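Local coordinates for protein activated BY transcription factor SSRB (Salmonella enterica, PDB 2WNW) that belongs to glycosyl hydrolase family 30, the group of carbohydrate-active proteins that joins a TIM barrel to a beta-sandwich domain, at residues C93-G98 / I329-L334; V59-S64 / E120-P125; T202-L207 / P341-N346. All blocks are in the same frame, centred on the assembly; numbering follows the deposited sequence.

Contact 1 (C93-G98 / I329-L334); sequences CDFSLG and IDWNLL. With GOL (glycerol), chain F.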
ATOM      1  N   CYS A  93      23.406  24.251   9.712  1.00 16.64           N
ATOM      2  CA  CYS A  93      22.808  22.951   9.994  1.00 17.17           C
ATOM      3  C   CYS A  93      24.027  22.128  10.416  1.00 18.27           C
ATOM      4  O   CYS A  93      25.132  22.674  10.471  1.00 18.67           O
ATOM      5  CB  CYS A  93      22.119  22.354   8.752  1.00 17.58           C
ATOM      6  SG  CYS A  93      23.176  21.893   7.366  1.00 18.73           S
ATOM      7  N   ASP A  94      23.859  20.846  10.727  1.00 17.34           N
ATOM      8  CA  ASP A  94      25.016  20.057  11.156  1.00 17.56           C
ATOM      9  C   ASP A  94      26.079  19.944  10.070  1.00 18.13           C
ATOM     10  O   ASP A  94      27.276  19.865  10.365  1.00 17.01           O
ATOM     11  CB  ASP A  94      24.582  18.666  11.649  1.00 18.34           C
ATOM     12  CG  ASP A  94      23.776  17.900  10.627  1.00 20.31           C
ATOM     13  OD1 ASP A  94      22.879  18.505  10.002  1.00 19.66           O
ATOM     14  OD2 ASP A  94      24.025  16.687  10.466  1.00 19.26           O
ATOM     15  N   PHE A  95      25.653  19.943   8.811  1.00 17.30           N
ATOM     16  CA  PHE A  95      26.613  19.869   7.724  1.00 17.10           C
ATOM     17  C   PHE A  95      27.148  21.256   7.384  1.00 18.77           C
ATOM     18  O   PHE A  95      26.890  21.814   6.311  1.00 17.48           O
ATOM     19  CB  PHE A  95      25.999  19.186   6.499  1.00 16.86           C
ATOM     20  CG  PHE A  95      26.038  17.688   6.581  1.00 16.15           C
ATOM     21  CD1 PHE A  95      24.986  16.973   7.156  1.00 15.97           C
ATOM     22  CD2 PHE A  95      27.168  16.997   6.158  1.00 15.75           C
ATOM     23  CE1 PHE A  95      25.066  15.587   7.313  1.00 16.28           C
ATOM     24  CE2 PHE A  95      27.259  15.617   6.309  1.00 16.23           C
ATOM     25  CZ  PHE A  95      26.205  14.909   6.889  1.00 17.59           C
ATOM     26  N   SER A  96      27.896  21.802   8.339  1.00 17.15           N
ATOM     27  CA  SER A  96      28.519  23.114   8.215  1.00 18.57           C
ATOM     28  C   SER A  96      29.864  23.010   8.919  1.00 19.87           C
ATOM     29  O   SER A  96      30.103  22.061   9.666  1.00 19.95           O
ATOM     30  CB  SER A  96      27.669  24.183   8.908  1.00 16.85           C
ATOM     31  OG  SER A  96      26.363  24.248   8.360  1.00 17.78           O
ATOM     32  N   LEU A  97      30.739  23.977   8.676  1.00 20.75           N
ATOM     33  CA  LEU A  97      32.052  23.975   9.309  1.00 20.96           C
ATOM     34  C   LEU A  97      31.871  24.288  10.792  1.00 21.17           C
ATOM     35  O   LEU A  97      32.757  24.039  11.607  1.00 21.59           O
ATOM     36  CB  LEU A  97      32.955  25.018   8.648  1.00 20.96           C
ATOM     37  CG  LEU A  97      33.235  24.804   7.156  1.00 21.91           C
ATOM     38  CD1 LEU A  97      34.096  25.941   6.623  1.00 22.92           C
ATOM     39  CD2 LEU A  97      33.934  23.464   6.951  1.00 23.48           C
ATOM     40  N   GLY A  98      30.703  24.829  11.126  1.00 20.76           N
ATOM     41  CA  GLY A  98      30.388  25.177  12.499  1.00 20.63           C
ATOM     42  C   GLY A  98      29.107  25.991  12.521  1.00 20.33           C
ATOM     43  O   GLY A  98      28.533  26.260  11.466  1.00 20.72           O
ATOM     44  N   ILE A 329      13.328  15.184  -2.323  1.00 14.67           N
ATOM     45  CA  ILE A 329      14.527  15.976  -2.114  1.00 14.02           C
ATOM     46  C   ILE A 329      15.476  15.198  -1.211  1.00 15.17           C
ATOM     47  O   ILE A 329      15.180  14.942  -0.039  1.00 14.01           O
ATOM     48  CB  ILE A 329      14.246  17.338  -1.456  1.00 14.31           C
ATOM     49  CG1 ILE A 329      13.163  18.092  -2.237  1.00 15.37           C
ATOM     50  CG2 ILE A 329      15.531  18.171  -1.461  1.00 16.61           C
ATOM     51  CD1 ILE A 329      12.821  19.453  -1.649  1.00 17.84           C
ATOM     52  N   ASP A 330      16.609  14.815  -1.784  1.00 14.65           N
ATOM     53  CA  ASP A 330      17.651  14.081  -1.078  1.00 15.19           C
ATOM     54  C   ASP A 330      18.354  15.071  -0.148  1.00 15.55           C
ATOM     55  O   ASP A 330      18.155  16.281  -0.260  1.00 14.69           O
ATOM     56  CB  ASP A 330      18.633  13.513  -2.110  1.00 14.57           C
ATOM     57  CG  ASP A 330      19.787  12.746  -1.486  1.00 15.46           C
ATOM     58  OD1 ASP A 330      19.595  12.091  -0.437  1.00 17.16           O
ATOM     59  OD2 ASP A 330      20.890  12.784  -2.069  1.00 15.22           O
ATOM     60  N   TRP A 331      19.155  14.560   0.780  1.00 15.10           N
ATOM     61  CA  TRP A 331      19.895  15.424   1.698  1.00 15.61           C
ATOM     62  C   TRP A 331      21.121  15.903   0.908  1.00 15.95           C
ATOM     63  O   TRP A 331      21.023  16.103  -0.306  1.00 15.04           O
ATOM     64  CB  TRP A 331      20.291  14.618   2.944  1.00 15.11           C
ATOM     65  CG  TRP A 331      20.845  15.391   4.134  1.00 16.14           C
ATOM     66  CD1 TRP A 331      21.532  14.853   5.186  1.00 16.21           C
ATOM     67  CD2 TRP A 331      20.743  16.804   4.405  1.00 16.62           C
ATOM     68  NE1 TRP A 331      21.866  15.833   6.089  1.00 16.69           N
ATOM     69  CE2 TRP A 331      21.397  17.039   5.638  1.00 16.57           C
ATOM     70  CE3 TRP A 331      20.167  17.891   3.729  1.00 15.96           C
ATOM     71  CZ2 TRP A 331      21.493  18.317   6.211  1.00 15.63           C
ATOM     72  CZ3 TRP A 331      20.262  19.167   4.299  1.00 17.36           C
ATOM     73  CH2 TRP A 331      20.923  19.366   5.528  1.00 16.31           C
ATOM     74  N   ASN A 332      22.268  16.076   1.567  1.00 16.13           N
ATOM     75  CA  ASN A 332      23.480  16.555   0.885  1.00 15.56           C
ATOM     76  C   ASN A 332      23.698  15.989  -0.520  1.00 17.56           C
ATOM     77  O   ASN A 332      23.752  14.778  -0.710  1.00 16.79           O
ATOM     78  CB  ASN A 332      24.731  16.239   1.709  1.00 16.13           C
ATOM     79  CG  ASN A 332      24.676  16.813   3.100  1.00 16.66           C
ATOM     80  OD1 ASN A 332      24.895  18.012   3.306  1.00 17.07           O
ATOM     81  ND2 ASN A 332      24.378  15.957   4.073  1.00 15.75           N
ATOM     82  N   LEU A 333      23.841  16.880  -1.497  1.00 17.48           N
ATOM     83  CA  LEU A 333      24.087  16.485  -2.881  1.00 19.06           C
ATOM     84  C   LEU A 333      25.488  15.917  -3.004  1.00 18.72           C
ATOM     85  O   LEU A 333      25.748  15.007  -3.799  1.00 18.00           O
ATOM     86  CB  LEU A 333      24.051  17.701  -3.806  1.00 23.57           C
ATOM     87  CG  LEU A 333      22.776  18.437  -4.179  1.00 26.35           C
ATOM     88  CD1 LEU A 333      23.144  19.815  -4.712  1.00 27.07           C
ATOM     89  CD2 LEU A 333      22.019  17.641  -5.216  1.00 25.91           C
ATOM     90  N   LEU A 334      26.385  16.485  -2.207  1.00 17.86           N
ATOM     91  CA  LEU A 334      27.797  16.144  -2.261  1.00 18.84           C
ATOM     92  C   LEU A 334      28.477  16.268  -0.906  1.00 17.56           C
ATOM     93  O   LEU A 334      28.124  17.131  -0.109  1.00 18.92           O
ATOM     94  CB  LEU A 334      28.464  17.105  -3.251  1.00 18.21           C
ATOM     95  CG  LEU A 334      29.980  17.287  -3.250  1.00 18.59           C
ATOM     96  CD1 LEU A 334      30.618  16.106  -3.955  1.00 17.15           C
ATOM     97  CD2 LEU A 334      30.342  18.597  -3.959  1.00 17.98           C
TER
HETATM   98  C1  GOL F1449      20.512  15.429   9.434  1.00 26.52           C
HETATM   99  O1  GOL F1449      21.891  15.456   9.075  1.00 22.49           O
HETATM  100  C2  GOL F1449      19.948  16.871   9.390  1.00 26.17           C
HETATM  101  O2  GOL F1449      20.689  17.715  10.211  1.00 24.12           O
HETATM  102  C3  GOL F1449      18.518  16.971   9.931  1.00 31.80           C
HETATM  103  O3  GOL F1449      17.578  16.202   9.253  1.00 35.30           O
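Phe95 and Trp331 meet with their rings almost at right angles, the planes 86° apart, and the amide of Asn332 fills the corner between them. This is the tight half of the contact. The amide nitrogen ND2 of Asn332 sits over the centre of one Phe95 face, 3.2 Å above the ring plane. The same ND2 lies equally high, 3.2 Å, above a face of the Trp331 indole, but displaced toward the rim. The amide is inclined to the Phe95 ring by 61°, with ND2 over the centre and OD1 nearer CG and CB. Its oxygen end is tied down, because Asn332 OD1 is hydrogen-bonded to Thr53, and that bond should fix the flip of the amide. Between the two rings themselves, Phe95 CE1 comes within 3.4 Å of Trp331 NE1. At the far end of the indole, Cys93 SG touches Trp331 CH2 at 3.9 Å, an oblique sulfur-aromatic contact.

Trp331 marks the corner where the chain leaves barrel strand 327-330, the eighth of the TIM barrel, while 93-98 belongs to the loop after the second strand, 85-90. With CG anti to the backbone N (chi1 -169°), the indole reaches toward that loop.

The looser side is where a small molecule is bound. Here a glycerol, probably from the crystallisation liquor, bridges the segments: Trp331 NE1 gives its O1 a bent hydrogen bond of 3.0 Å, and the same O1 bonds to Asp94 OD2 at 2.8 Å. Asp94 OD2 is also hydrogen-bonded to Asn342. Glu196, Glu294 and Trp144 NE1 bind the glycerol as well, and the Trp144 ring lies nearly parallel to Trp331.

Contact 2 (V59-S64 / E120-P125); sequences VFNSMS and EAHLIP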
ATOM      1  N   VAL A  59      32.935  21.602  -0.187  1.00 20.90           N
ATOM      2  CA  VAL A  59      33.509  20.502  -0.954  1.00 20.82           C
ATOM      3  C   VAL A  59      33.513  20.881  -2.431  1.00 20.98           C
ATOM      4  O   VAL A  59      34.493  20.643  -3.142  1.00 21.72           O
ATOM      5  CB  VAL A  59      32.697  19.204  -0.750  1.00 22.01           C
ATOM      6  CG1 VAL A  59      33.214  18.101  -1.671  1.00 18.46           C
ATOM      7  CG2 VAL A  59      32.799  18.769   0.704  1.00 19.44           C
ATOM      8  N   PHE A  60      32.419  21.483  -2.886  1.00 19.99           N
ATOM      9  CA  PHE A  60      32.306  21.911  -4.276  1.00 21.06           C
ATOM     10  C   PHE A  60      33.395  22.934  -4.609  1.00 21.61           C
ATOM     11  O   PHE A  60      34.044  22.850  -5.651  1.00 22.31           O
ATOM     12  CB  PHE A  60      30.940  22.552  -4.527  1.00 21.62           C
ATOM     13  CG  PHE A  60      30.820  23.210  -5.876  1.00 21.15           C
ATOM     14  CD1 PHE A  60      30.708  22.445  -7.031  1.00 22.01           C
ATOM     15  CD2 PHE A  60      30.829  24.598  -5.990  1.00 21.84           C
ATOM     16  CE1 PHE A  60      30.603  23.049  -8.282  1.00 23.02           C
ATOM     17  CE2 PHE A  60      30.725  25.215  -7.241  1.00 22.72           C
ATOM     18  CZ  PHE A  60      30.612  24.439  -8.387  1.00 23.21           C
ATOM     19  N   ASN A  61      33.578  23.907  -3.722  1.00 21.73           N
ATOM     20  CA  ASN A  61      34.582  24.943  -3.933  1.00 22.50           C
ATOM     21  C   ASN A  61      35.998  24.367  -4.025  1.00 23.30           C
ATOM     22  O   ASN A  61      36.871  24.964  -4.650  1.00 23.87           O
ATOM     23  CB  ASN A  61      34.533  25.981  -2.805  1.00 21.67           C
ATOM     24  CG  ASN A  61      33.278  26.842  -2.839  1.00 22.31           C
ATOM     25  OD1 ASN A  61      32.556  26.882  -3.837  1.00 23.32           O
ATOM     26  ND2 ASN A  61      33.028  27.558  -1.748  1.00 22.14           N
ATOM     27  N   SER A  62      36.224  23.208  -3.410  1.00 22.03           N
ATOM     28  CA  SER A  62      37.547  22.588  -3.422  1.00 23.11           C
ATOM     29  C   SER A  62      37.835  21.786  -4.687  1.00 23.66           C
ATOM     30  O   SER A  62      38.948  21.291  -4.868  1.00 25.44           O
ATOM     31  CB  SER A  62      37.715  21.678  -2.202  1.00 22.94           C
ATOM     32  OG  SER A  62      36.995  20.467  -2.367  1.00 24.01           O
ATOM     33  N   MET A  63      36.841  21.653  -5.561  1.00 24.11           N
ATOM     34  CA  MET A  63      37.015  20.896  -6.802  1.00 24.91           C
ATOM     35  C   MET A  63      37.742  21.715  -7.860  1.00 26.65           C
ATOM     36  O   MET A  63      37.651  22.947  -7.880  1.00 24.97           O
ATOM     37  CB  MET A  63      35.663  20.486  -7.389  1.00 25.38           C
ATOM     38  CG  MET A  63      34.748  19.704  -6.469  1.00 24.69           C
ATOM     39  SD  MET A  63      33.158  19.440  -7.280  1.00 24.80           S
ATOM     40  CE  MET A  63      32.802  17.768  -6.748  1.00 24.81           C
ATOM     41  N   SER A  64      38.455  21.024  -8.745  1.00 27.11           N
ATOM     42  CA  SER A  64      39.154  21.692  -9.831  1.00 27.63           C
ATOM     43  C   SER A  64      38.043  22.236 -10.718  1.00 28.72           C
ATOM     44  O   SER A  64      36.897  21.798 -10.613  1.00 28.61           O
ATOM     45  CB  SER A  64      40.001  20.695 -10.620  1.00 27.81           C
ATOM     46  OG  SER A  64      39.182  19.755 -11.294  1.00 26.76           O
ATOM     47  N   GLU A 120      27.599  33.667   1.100  1.00 22.08           N
ATOM     48  CA  GLU A 120      28.057  34.161  -0.195  1.00 22.18           C
ATOM     49  C   GLU A 120      29.310  33.445  -0.685  1.00 22.22           C
ATOM     50  O   GLU A 120      29.525  33.297  -1.887  1.00 23.21           O
ATOM     51  CB  GLU A 120      28.314  35.674  -0.124  1.00 22.79           C
ATOM     52  CG  GLU A 120      27.098  36.460   0.343  1.00 24.79           C
ATOM     53  CD  GLU A 120      27.300  37.965   0.315  1.00 27.96           C
ATOM     54  OE1 GLU A 120      28.403  38.428   0.667  1.00 28.56           O
ATOM     55  OE2 GLU A 120      26.343  38.682  -0.042  1.00 29.90           O
ATOM     56  N   ALA A 121      30.131  32.983   0.246  1.00 22.17           N
ATOM     57  CA  ALA A 121      31.357  32.299  -0.131  1.00 23.80           C
ATOM     58  C   ALA A 121      31.216  30.781  -0.210  1.00 23.44           C
ATOM     59  O   ALA A 121      31.845  30.138  -1.050  1.00 23.61           O
ATOM     60  CB  ALA A 121      32.464  32.662   0.848  1.00 23.02           C
ATOM     61  N   HIS A 122      30.375  30.214   0.650  1.00 23.53           N
ATOM     62  CA  HIS A 122      30.215  28.763   0.708  1.00 22.69           C
ATOM     63  C   HIS A 122      28.999  28.135   0.030  1.00 22.85           C
ATOM     64  O   HIS A 122      29.074  27.001  -0.444  1.00 22.33           O
ATOM     65  CB  HIS A 122      30.245  28.323   2.171  1.00 23.64           C
ATOM     66  CG  HIS A 122      31.524  28.657   2.873  1.00 25.28           C
ATOM     67  ND1 HIS A 122      31.650  28.629   4.244  1.00 26.96           N
ATOM     68  CD2 HIS A 122      32.739  29.012   2.391  1.00 26.56           C
ATOM     69  CE1 HIS A 122      32.887  28.951   4.579  1.00 27.60           C
ATOM     70  NE2 HIS A 122      33.569  29.188   3.472  1.00 27.39           N
ATOM     71  N   LEU A 123      27.885  28.857  -0.015  1.00 21.62           N
ATOM     72  CA  LEU A 123      26.670  28.314  -0.611  1.00 22.64           C
ATOM     73  C   LEU A 123      26.293  28.857  -1.978  1.00 23.00           C
ATOM     74  O   LEU A 123      26.028  28.092  -2.901  1.00 22.86           O
ATOM     75  CB  LEU A 123      25.484  28.523   0.337  1.00 23.57           C
ATOM     76  CG  LEU A 123      25.396  27.595   1.548  1.00 24.83           C
ATOM     77  CD1 LEU A 123      24.419  28.155   2.560  1.00 25.70           C
ATOM     78  CD2 LEU A 123      24.962  26.213   1.086  1.00 25.24           C
ATOM     79  N   ILE A 124      26.264  30.177  -2.103  1.00 23.63           N
ATOM     80  CA  ILE A 124      25.863  30.811  -3.349  1.00 23.44           C
ATOM     81  C   ILE A 124      26.611  30.373  -4.610  1.00 22.64           C
ATOM     82  O   ILE A 124      26.002  30.254  -5.676  1.00 22.66           O
ATOM     83  CB  ILE A 124      25.885  32.351  -3.189  1.00 25.29           C
ATOM     84  CG1 ILE A 124      24.860  32.742  -2.114  1.00 26.73           C
ATOM     85  CG2 ILE A 124      25.550  33.037  -4.510  1.00 25.20           C
ATOM     86  CD1 ILE A 124      24.661  34.232  -1.933  1.00 28.17           C
ATOM     87  N   PRO A 125      27.930  30.126  -4.520  1.00 23.02           N
ATOM     88  CA  PRO A 125      28.642  29.698  -5.733  1.00 22.71           C
ATOM     89  C   PRO A 125      28.082  28.382  -6.289  1.00 22.76           C
ATOM     90  O   PRO A 125      27.830  28.257  -7.487  1.00 22.42           O
ATOM     91  CB  PRO A 125      30.084  29.560  -5.248  1.00 23.46           C
ATOM     92  CG  PRO A 125      30.179  30.641  -4.216  1.00 23.15           C
ATOM     93  CD  PRO A 125      28.882  30.452  -3.445  1.00 22.01           C
TER
HETATM   94  O   HOH W   1      29.793  27.057  -2.968  1.00 20.46           O
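On the surface of the TIM barrel, in the layer of helices around the strands, Asn61 of helix 54-61 reaches across to Ala121 and His122, where helix 117-122 gives way to helix 124-133. One side chain does most of the work. Asn61 ND2 donates a hydrogen bond of 2.9 Å to the backbone oxygen Ala121 O, arriving in the carbonyl plane. The bond is bent, with an N-H...O angle of 135°, and the acceptor lies somewhat off the plane of the Asn61 amide. At the other end of the amide a water lies within hydrogen-bonding distance of two oxygens, 2.9 Å from Asn61 OD1 and 2.6 Å from His122 O. With CG anti to the carbonyl carbon (chi1 -70°), the amide projects toward 120-125 and reaches Ala121 O directly and His122 O by way of the water.

The remaining contacts are loose: Pro125 CB lies 3.9 Å from Asn61 OD1, and Phe60 CE2 is 4.2 Å from Pro125 O. Phe60 is otherwise packed against Lys68 and Leu72 of helix 65-76 and against Leu334. His122 turns its ring nitrogen ND1 to Glu54, at the start of the helix that carries Asn61, which adds a second polar tie between the same helices.

Four residues after Ala121 comes Pro125, whose nitrogen carries no hydrogen and cannot close the helical bond to Ala121 O. The Asn61 amide supplies that carbonyl with a donor from another helix, so the break between the two helices is met by a side-chain bond, with a water alongside.

Contact 3 (T202-L207 / P341-N346); sequences TWDSCL and PNHQGN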
ATOM      1  N   THR A 202      22.201  17.339  19.075  1.00 19.85           N
ATOM      2  CA  THR A 202      23.426  17.893  19.643  1.00 19.58           C
ATOM      3  C   THR A 202      23.914  18.998  18.710  1.00 19.44           C
ATOM      4  O   THR A 202      24.809  19.775  19.053  1.00 19.90           O
ATOM      5  CB  THR A 202      24.536  16.828  19.779  1.00 21.25           C
ATOM      6  OG1 THR A 202      24.775  16.222  18.505  1.00 22.54           O
ATOM      7  CG2 THR A 202      24.135  15.761  20.787  1.00 20.07           C
ATOM      8  N   TRP A 203      23.328  19.049  17.517  1.00 18.57           N
ATOM      9  CA  TRP A 203      23.667  20.075  16.539  1.00 17.73           C
ATOM     10  C   TRP A 203      22.508  21.068  16.433  1.00 16.47           C
ATOM     11  O   TRP A 203      21.602  21.049  17.259  1.00 17.65           O
ATOM     12  CB  TRP A 203      23.975  19.444  15.178  1.00 18.40           C
ATOM     13  CG  TRP A 203      22.913  18.520  14.648  1.00 20.24           C
ATOM     14  CD1 TRP A 203      21.715  18.872  14.093  1.00 20.26           C
ATOM     15  CD2 TRP A 203      22.974  17.089  14.593  1.00 21.43           C
ATOM     16  NE1 TRP A 203      21.029  17.749  13.692  1.00 21.42           N
ATOM     17  CE2 TRP A 203      21.779  16.640  13.989  1.00 20.34           C
ATOM     18  CE3 TRP A 203      23.925  16.141  14.998  1.00 21.27           C
ATOM     19  CZ2 TRP A 203      21.507  15.280  13.776  1.00 21.74           C
ATOM     20  CZ3 TRP A 203      23.657  14.790  14.788  1.00 21.06           C
ATOM     21  CH2 TRP A 203      22.455  14.374  14.181  1.00 21.24           C
ATOM     22  N   ASP A 204      22.540  21.930  15.422  1.00 17.49           N
ATOM     23  CA  ASP A 204      21.507  22.950  15.233  1.00 17.34           C
ATOM     24  C   ASP A 204      20.091  22.382  15.261  1.00 17.09           C
ATOM     25  O   ASP A 204      19.734  21.536  14.444  1.00 17.48           O
ATOM     26  CB  ASP A 204      21.746  23.674  13.912  1.00 17.84           C
ATOM     27  CG  ASP A 204      23.171  24.167  13.780  1.00 19.80           C
ATOM     28  OD1 ASP A 204      23.408  25.378  13.982  1.00 19.36           O
ATOM     29  OD2 ASP A 204      24.055  23.330  13.492  1.00 19.39           O
ATOM     30  N   SER A 205      19.289  22.863  16.203  1.00 16.97           N
ATOM     31  CA  SER A 205      17.915  22.401  16.354  1.00 17.83           C
ATOM     32  C   SER A 205      17.102  23.406  17.168  1.00 18.67           C
ATOM     33  O   SER A 205      17.659  24.231  17.885  1.00 18.81           O
ATOM     34  CB  SER A 205      17.903  21.027  17.035  1.00 18.64           C
ATOM     35  OG  SER A 205      18.700  21.031  18.211  1.00 18.90           O
ATOM     36  N   CYS A 206      15.782  23.330  17.053  1.00 18.58           N
ATOM     37  CA  CYS A 206      14.895  24.242  17.768  1.00 17.04           C
ATOM     38  C   CYS A 206      13.513  23.605  17.832  1.00 18.84           C
ATOM     39  O   CYS A 206      13.014  23.102  16.825  1.00 18.77           O
ATOM     40  CB  CYS A 206      14.827  25.583  17.030  1.00 16.03           C
ATOM     41  SG  CYS A 206      13.925  26.886  17.898  1.00 17.72           S
ATOM     42  N   LEU A 207      12.895  23.633  19.009  1.00 18.42           N
ATOM     43  CA  LEU A 207      11.581  23.030  19.199  1.00 19.69           C
ATOM     44  C   LEU A 207      10.409  23.998  19.085  1.00 19.73           C
ATOM     45  O   LEU A 207      10.482  25.143  19.527  1.00 19.02           O
ATOM     46  CB  LEU A 207      11.506  22.358  20.572  1.00 19.99           C
ATOM     47  CG  LEU A 207      12.558  21.310  20.930  1.00 23.30           C
ATOM     48  CD1 LEU A 207      12.351  20.883  22.379  1.00 21.79           C
ATOM     49  CD2 LEU A 207      12.450  20.115  19.995  1.00 22.37           C
ATOM     50  N   PRO A 341      32.175  17.756   5.403  1.00 19.19           N
ATOM     51  CA  PRO A 341      32.329  18.121   6.815  1.00 20.29           C
ATOM     52  C   PRO A 341      31.015  18.256   7.582  1.00 20.72           C
ATOM     53  O   PRO A 341      30.000  18.671   7.026  1.00 21.70           O
ATOM     54  CB  PRO A 341      33.084  19.442   6.737  1.00 20.92           C
ATOM     55  CG  PRO A 341      32.474  20.074   5.521  1.00 21.61           C
ATOM     56  CD  PRO A 341      32.408  18.922   4.532  1.00 19.06           C
ATOM     57  N   ASN A 342      31.051  17.905   8.865  1.00 20.36           N
ATOM     58  CA  ASN A 342      29.884  17.991   9.745  1.00 18.68           C
ATOM     59  C   ASN A 342      30.438  18.451  11.095  1.00 20.68           C
ATOM     60  O   ASN A 342      31.281  17.773  11.683  1.00 19.64           O
ATOM     61  CB  ASN A 342      29.218  16.617   9.874  1.00 19.25           C
ATOM     62  CG  ASN A 342      27.930  16.662  10.674  1.00 19.05           C
ATOM     63  OD1 ASN A 342      27.943  16.849  11.895  1.00 17.96           O
ATOM     64  ND2 ASN A 342      26.803  16.493   9.986  1.00 17.48           N
ATOM     65  N   HIS A 343      29.965  19.591  11.592  1.00 20.10           N
ATOM     66  CA  HIS A 343      30.503  20.120  12.841  1.00 21.47           C
ATOM     67  C   HIS A 343      30.177  19.351  14.119  1.00 21.73           C
ATOM     68  O   HIS A 343      30.625  19.729  15.199  1.00 22.14           O
ATOM     69  CB  HIS A 343      30.162  21.617  12.976  1.00 21.10           C
ATOM     70  CG  HIS A 343      28.773  21.907  13.453  1.00 20.37           C
ATOM     71  ND1 HIS A 343      28.412  21.835  14.782  1.00 20.49           N
ATOM     72  CD2 HIS A 343      27.672  22.328  12.787  1.00 20.81           C
ATOM     73  CE1 HIS A 343      27.149  22.202  14.913  1.00 21.56           C
ATOM     74  NE2 HIS A 343      26.678  22.508  13.717  1.00 19.20           N
ATOM     75  N   GLN A 344      29.415  18.266  13.999  1.00 21.54           N
ATOM     76  CA  GLN A 344      29.100  17.432  15.156  1.00 23.21           C
ATOM     77  C   GLN A 344      29.542  15.990  14.917  1.00 23.47           C
ATOM     78  O   GLN A 344      29.198  15.090  15.679  1.00 24.45           O
ATOM     79  CB  GLN A 344      27.607  17.469  15.479  1.00 25.66           C
ATOM     80  CG  GLN A 344      27.224  18.548  16.475  1.00 29.88           C
ATOM     81  CD  GLN A 344      27.962  18.406  17.794  1.00 33.56           C
ATOM     82  OE1 GLN A 344      28.783  19.250  18.154  1.00 35.66           O
ATOM     83  NE2 GLN A 344      27.677  17.329  18.519  1.00 34.20           N
ATOM     84  N   GLY A 345      30.310  15.780  13.852  1.00 22.84           N
ATOM     85  CA  GLY A 345      30.799  14.448  13.535  1.00 23.37           C
ATOM     86  C   GLY A 345      29.746  13.486  13.009  1.00 23.33           C
ATOM     87  O   GLY A 345      29.974  12.276  12.967  1.00 23.52           O
ATOM     88  N   ASN A 346      28.595  14.017  12.609  1.00 22.09           N
ATOM     89  CA  ASN A 346      27.513  13.191  12.084  1.00 22.05           C
ATOM     90  C   ASN A 346      27.736  12.922  10.595  1.00 22.59           C
ATOM     91  O   ASN A 346      26.967  13.384   9.747  1.00 22.61           O
ATOM     92  CB  ASN A 346      26.171  13.898  12.302  1.00 21.81           C
ATOM     93  CG  ASN A 346      24.999  13.101  11.770  1.00 24.56           C
ATOM     94  OD1 ASN A 346      24.925  11.891  11.966  1.00 22.22           O
ATOM     95  ND2 ASN A 346      24.068  13.779  11.099  1.00 21.78           N
TER
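His343 points its NE2 at the carboxylate of Asp204, giving a hydrogen bond of 2.8 Å to OD2 that is nearly straight at 169°. The oxygen lies in the plane of the imidazole and is met on its syn side, while the carboxylate itself stands perpendicular to the ring. Beside this polar pair, two residues of 341-346 pack along the Trp203 side chain. Gln344 packs its CG against Trp203 CB at 3.6 Å and its CB near the edge of the indole. Asn346 approaches the six-membered part: its CB is 3.6 Å from Trp203 CZ3 and its ND2 3.5 Å from CH2, with amide and indole planes only 13° apart. Trp203 CG sits between the backbone N and the carbonyl carbon (chi1 53°), bringing the indole alongside both. Nearer the surface, Gln344 bends back so that NE2 makes a weak 3.1 Å hydrogen bond to Thr202 OG1.

One shell out, Asn342 OD1 organises the loop that carries these partners. It accepts from Gln344 N at 2.9 Å and from Asn346 N at 3.0 Å, the second arriving from well above the amide plane. Two bonds on one oxygen thus fix the backbone from which Gln344 and Asn346 project. Further out, Asp204 OD1 is hydrogen-bonded to Ser92, leaving OD2 to face His343, and Asn346 ND2 is held by Asp94.

Residues 342-345 form a type I beta turn that ends on Gly345, which has a positive phi, and the bond to Gln344 N makes an Asx turn at its start. The contact joins the loop after the fourth barrel strand to the loop after strand 332-336, beyond the eighth, at the C-terminal face where TIM-barrel enzymes keep their active sites.

Following the chain from the N terminus, the first segment met is 59-64, after the first barrel strand. Contact 2 closes first, when 120-125 returns to it ahead of the third strand. Segment 93-98 lies inside that loop but finds its partner only at 329-334, so contact 1 crosses contact 2. It also crosses contact 3, which opens at 202-207 after the fourth strand and closes at 341-346 beyond the eighth; contacts 2 and 3 follow in series. All three adjoin: Leu334 of contact 1 packs on Val59 and Phe60, Asp94 O pairs with His343 N, and Val59 touches Pro341. They tie the helical layer to the loops over the barrel mouth.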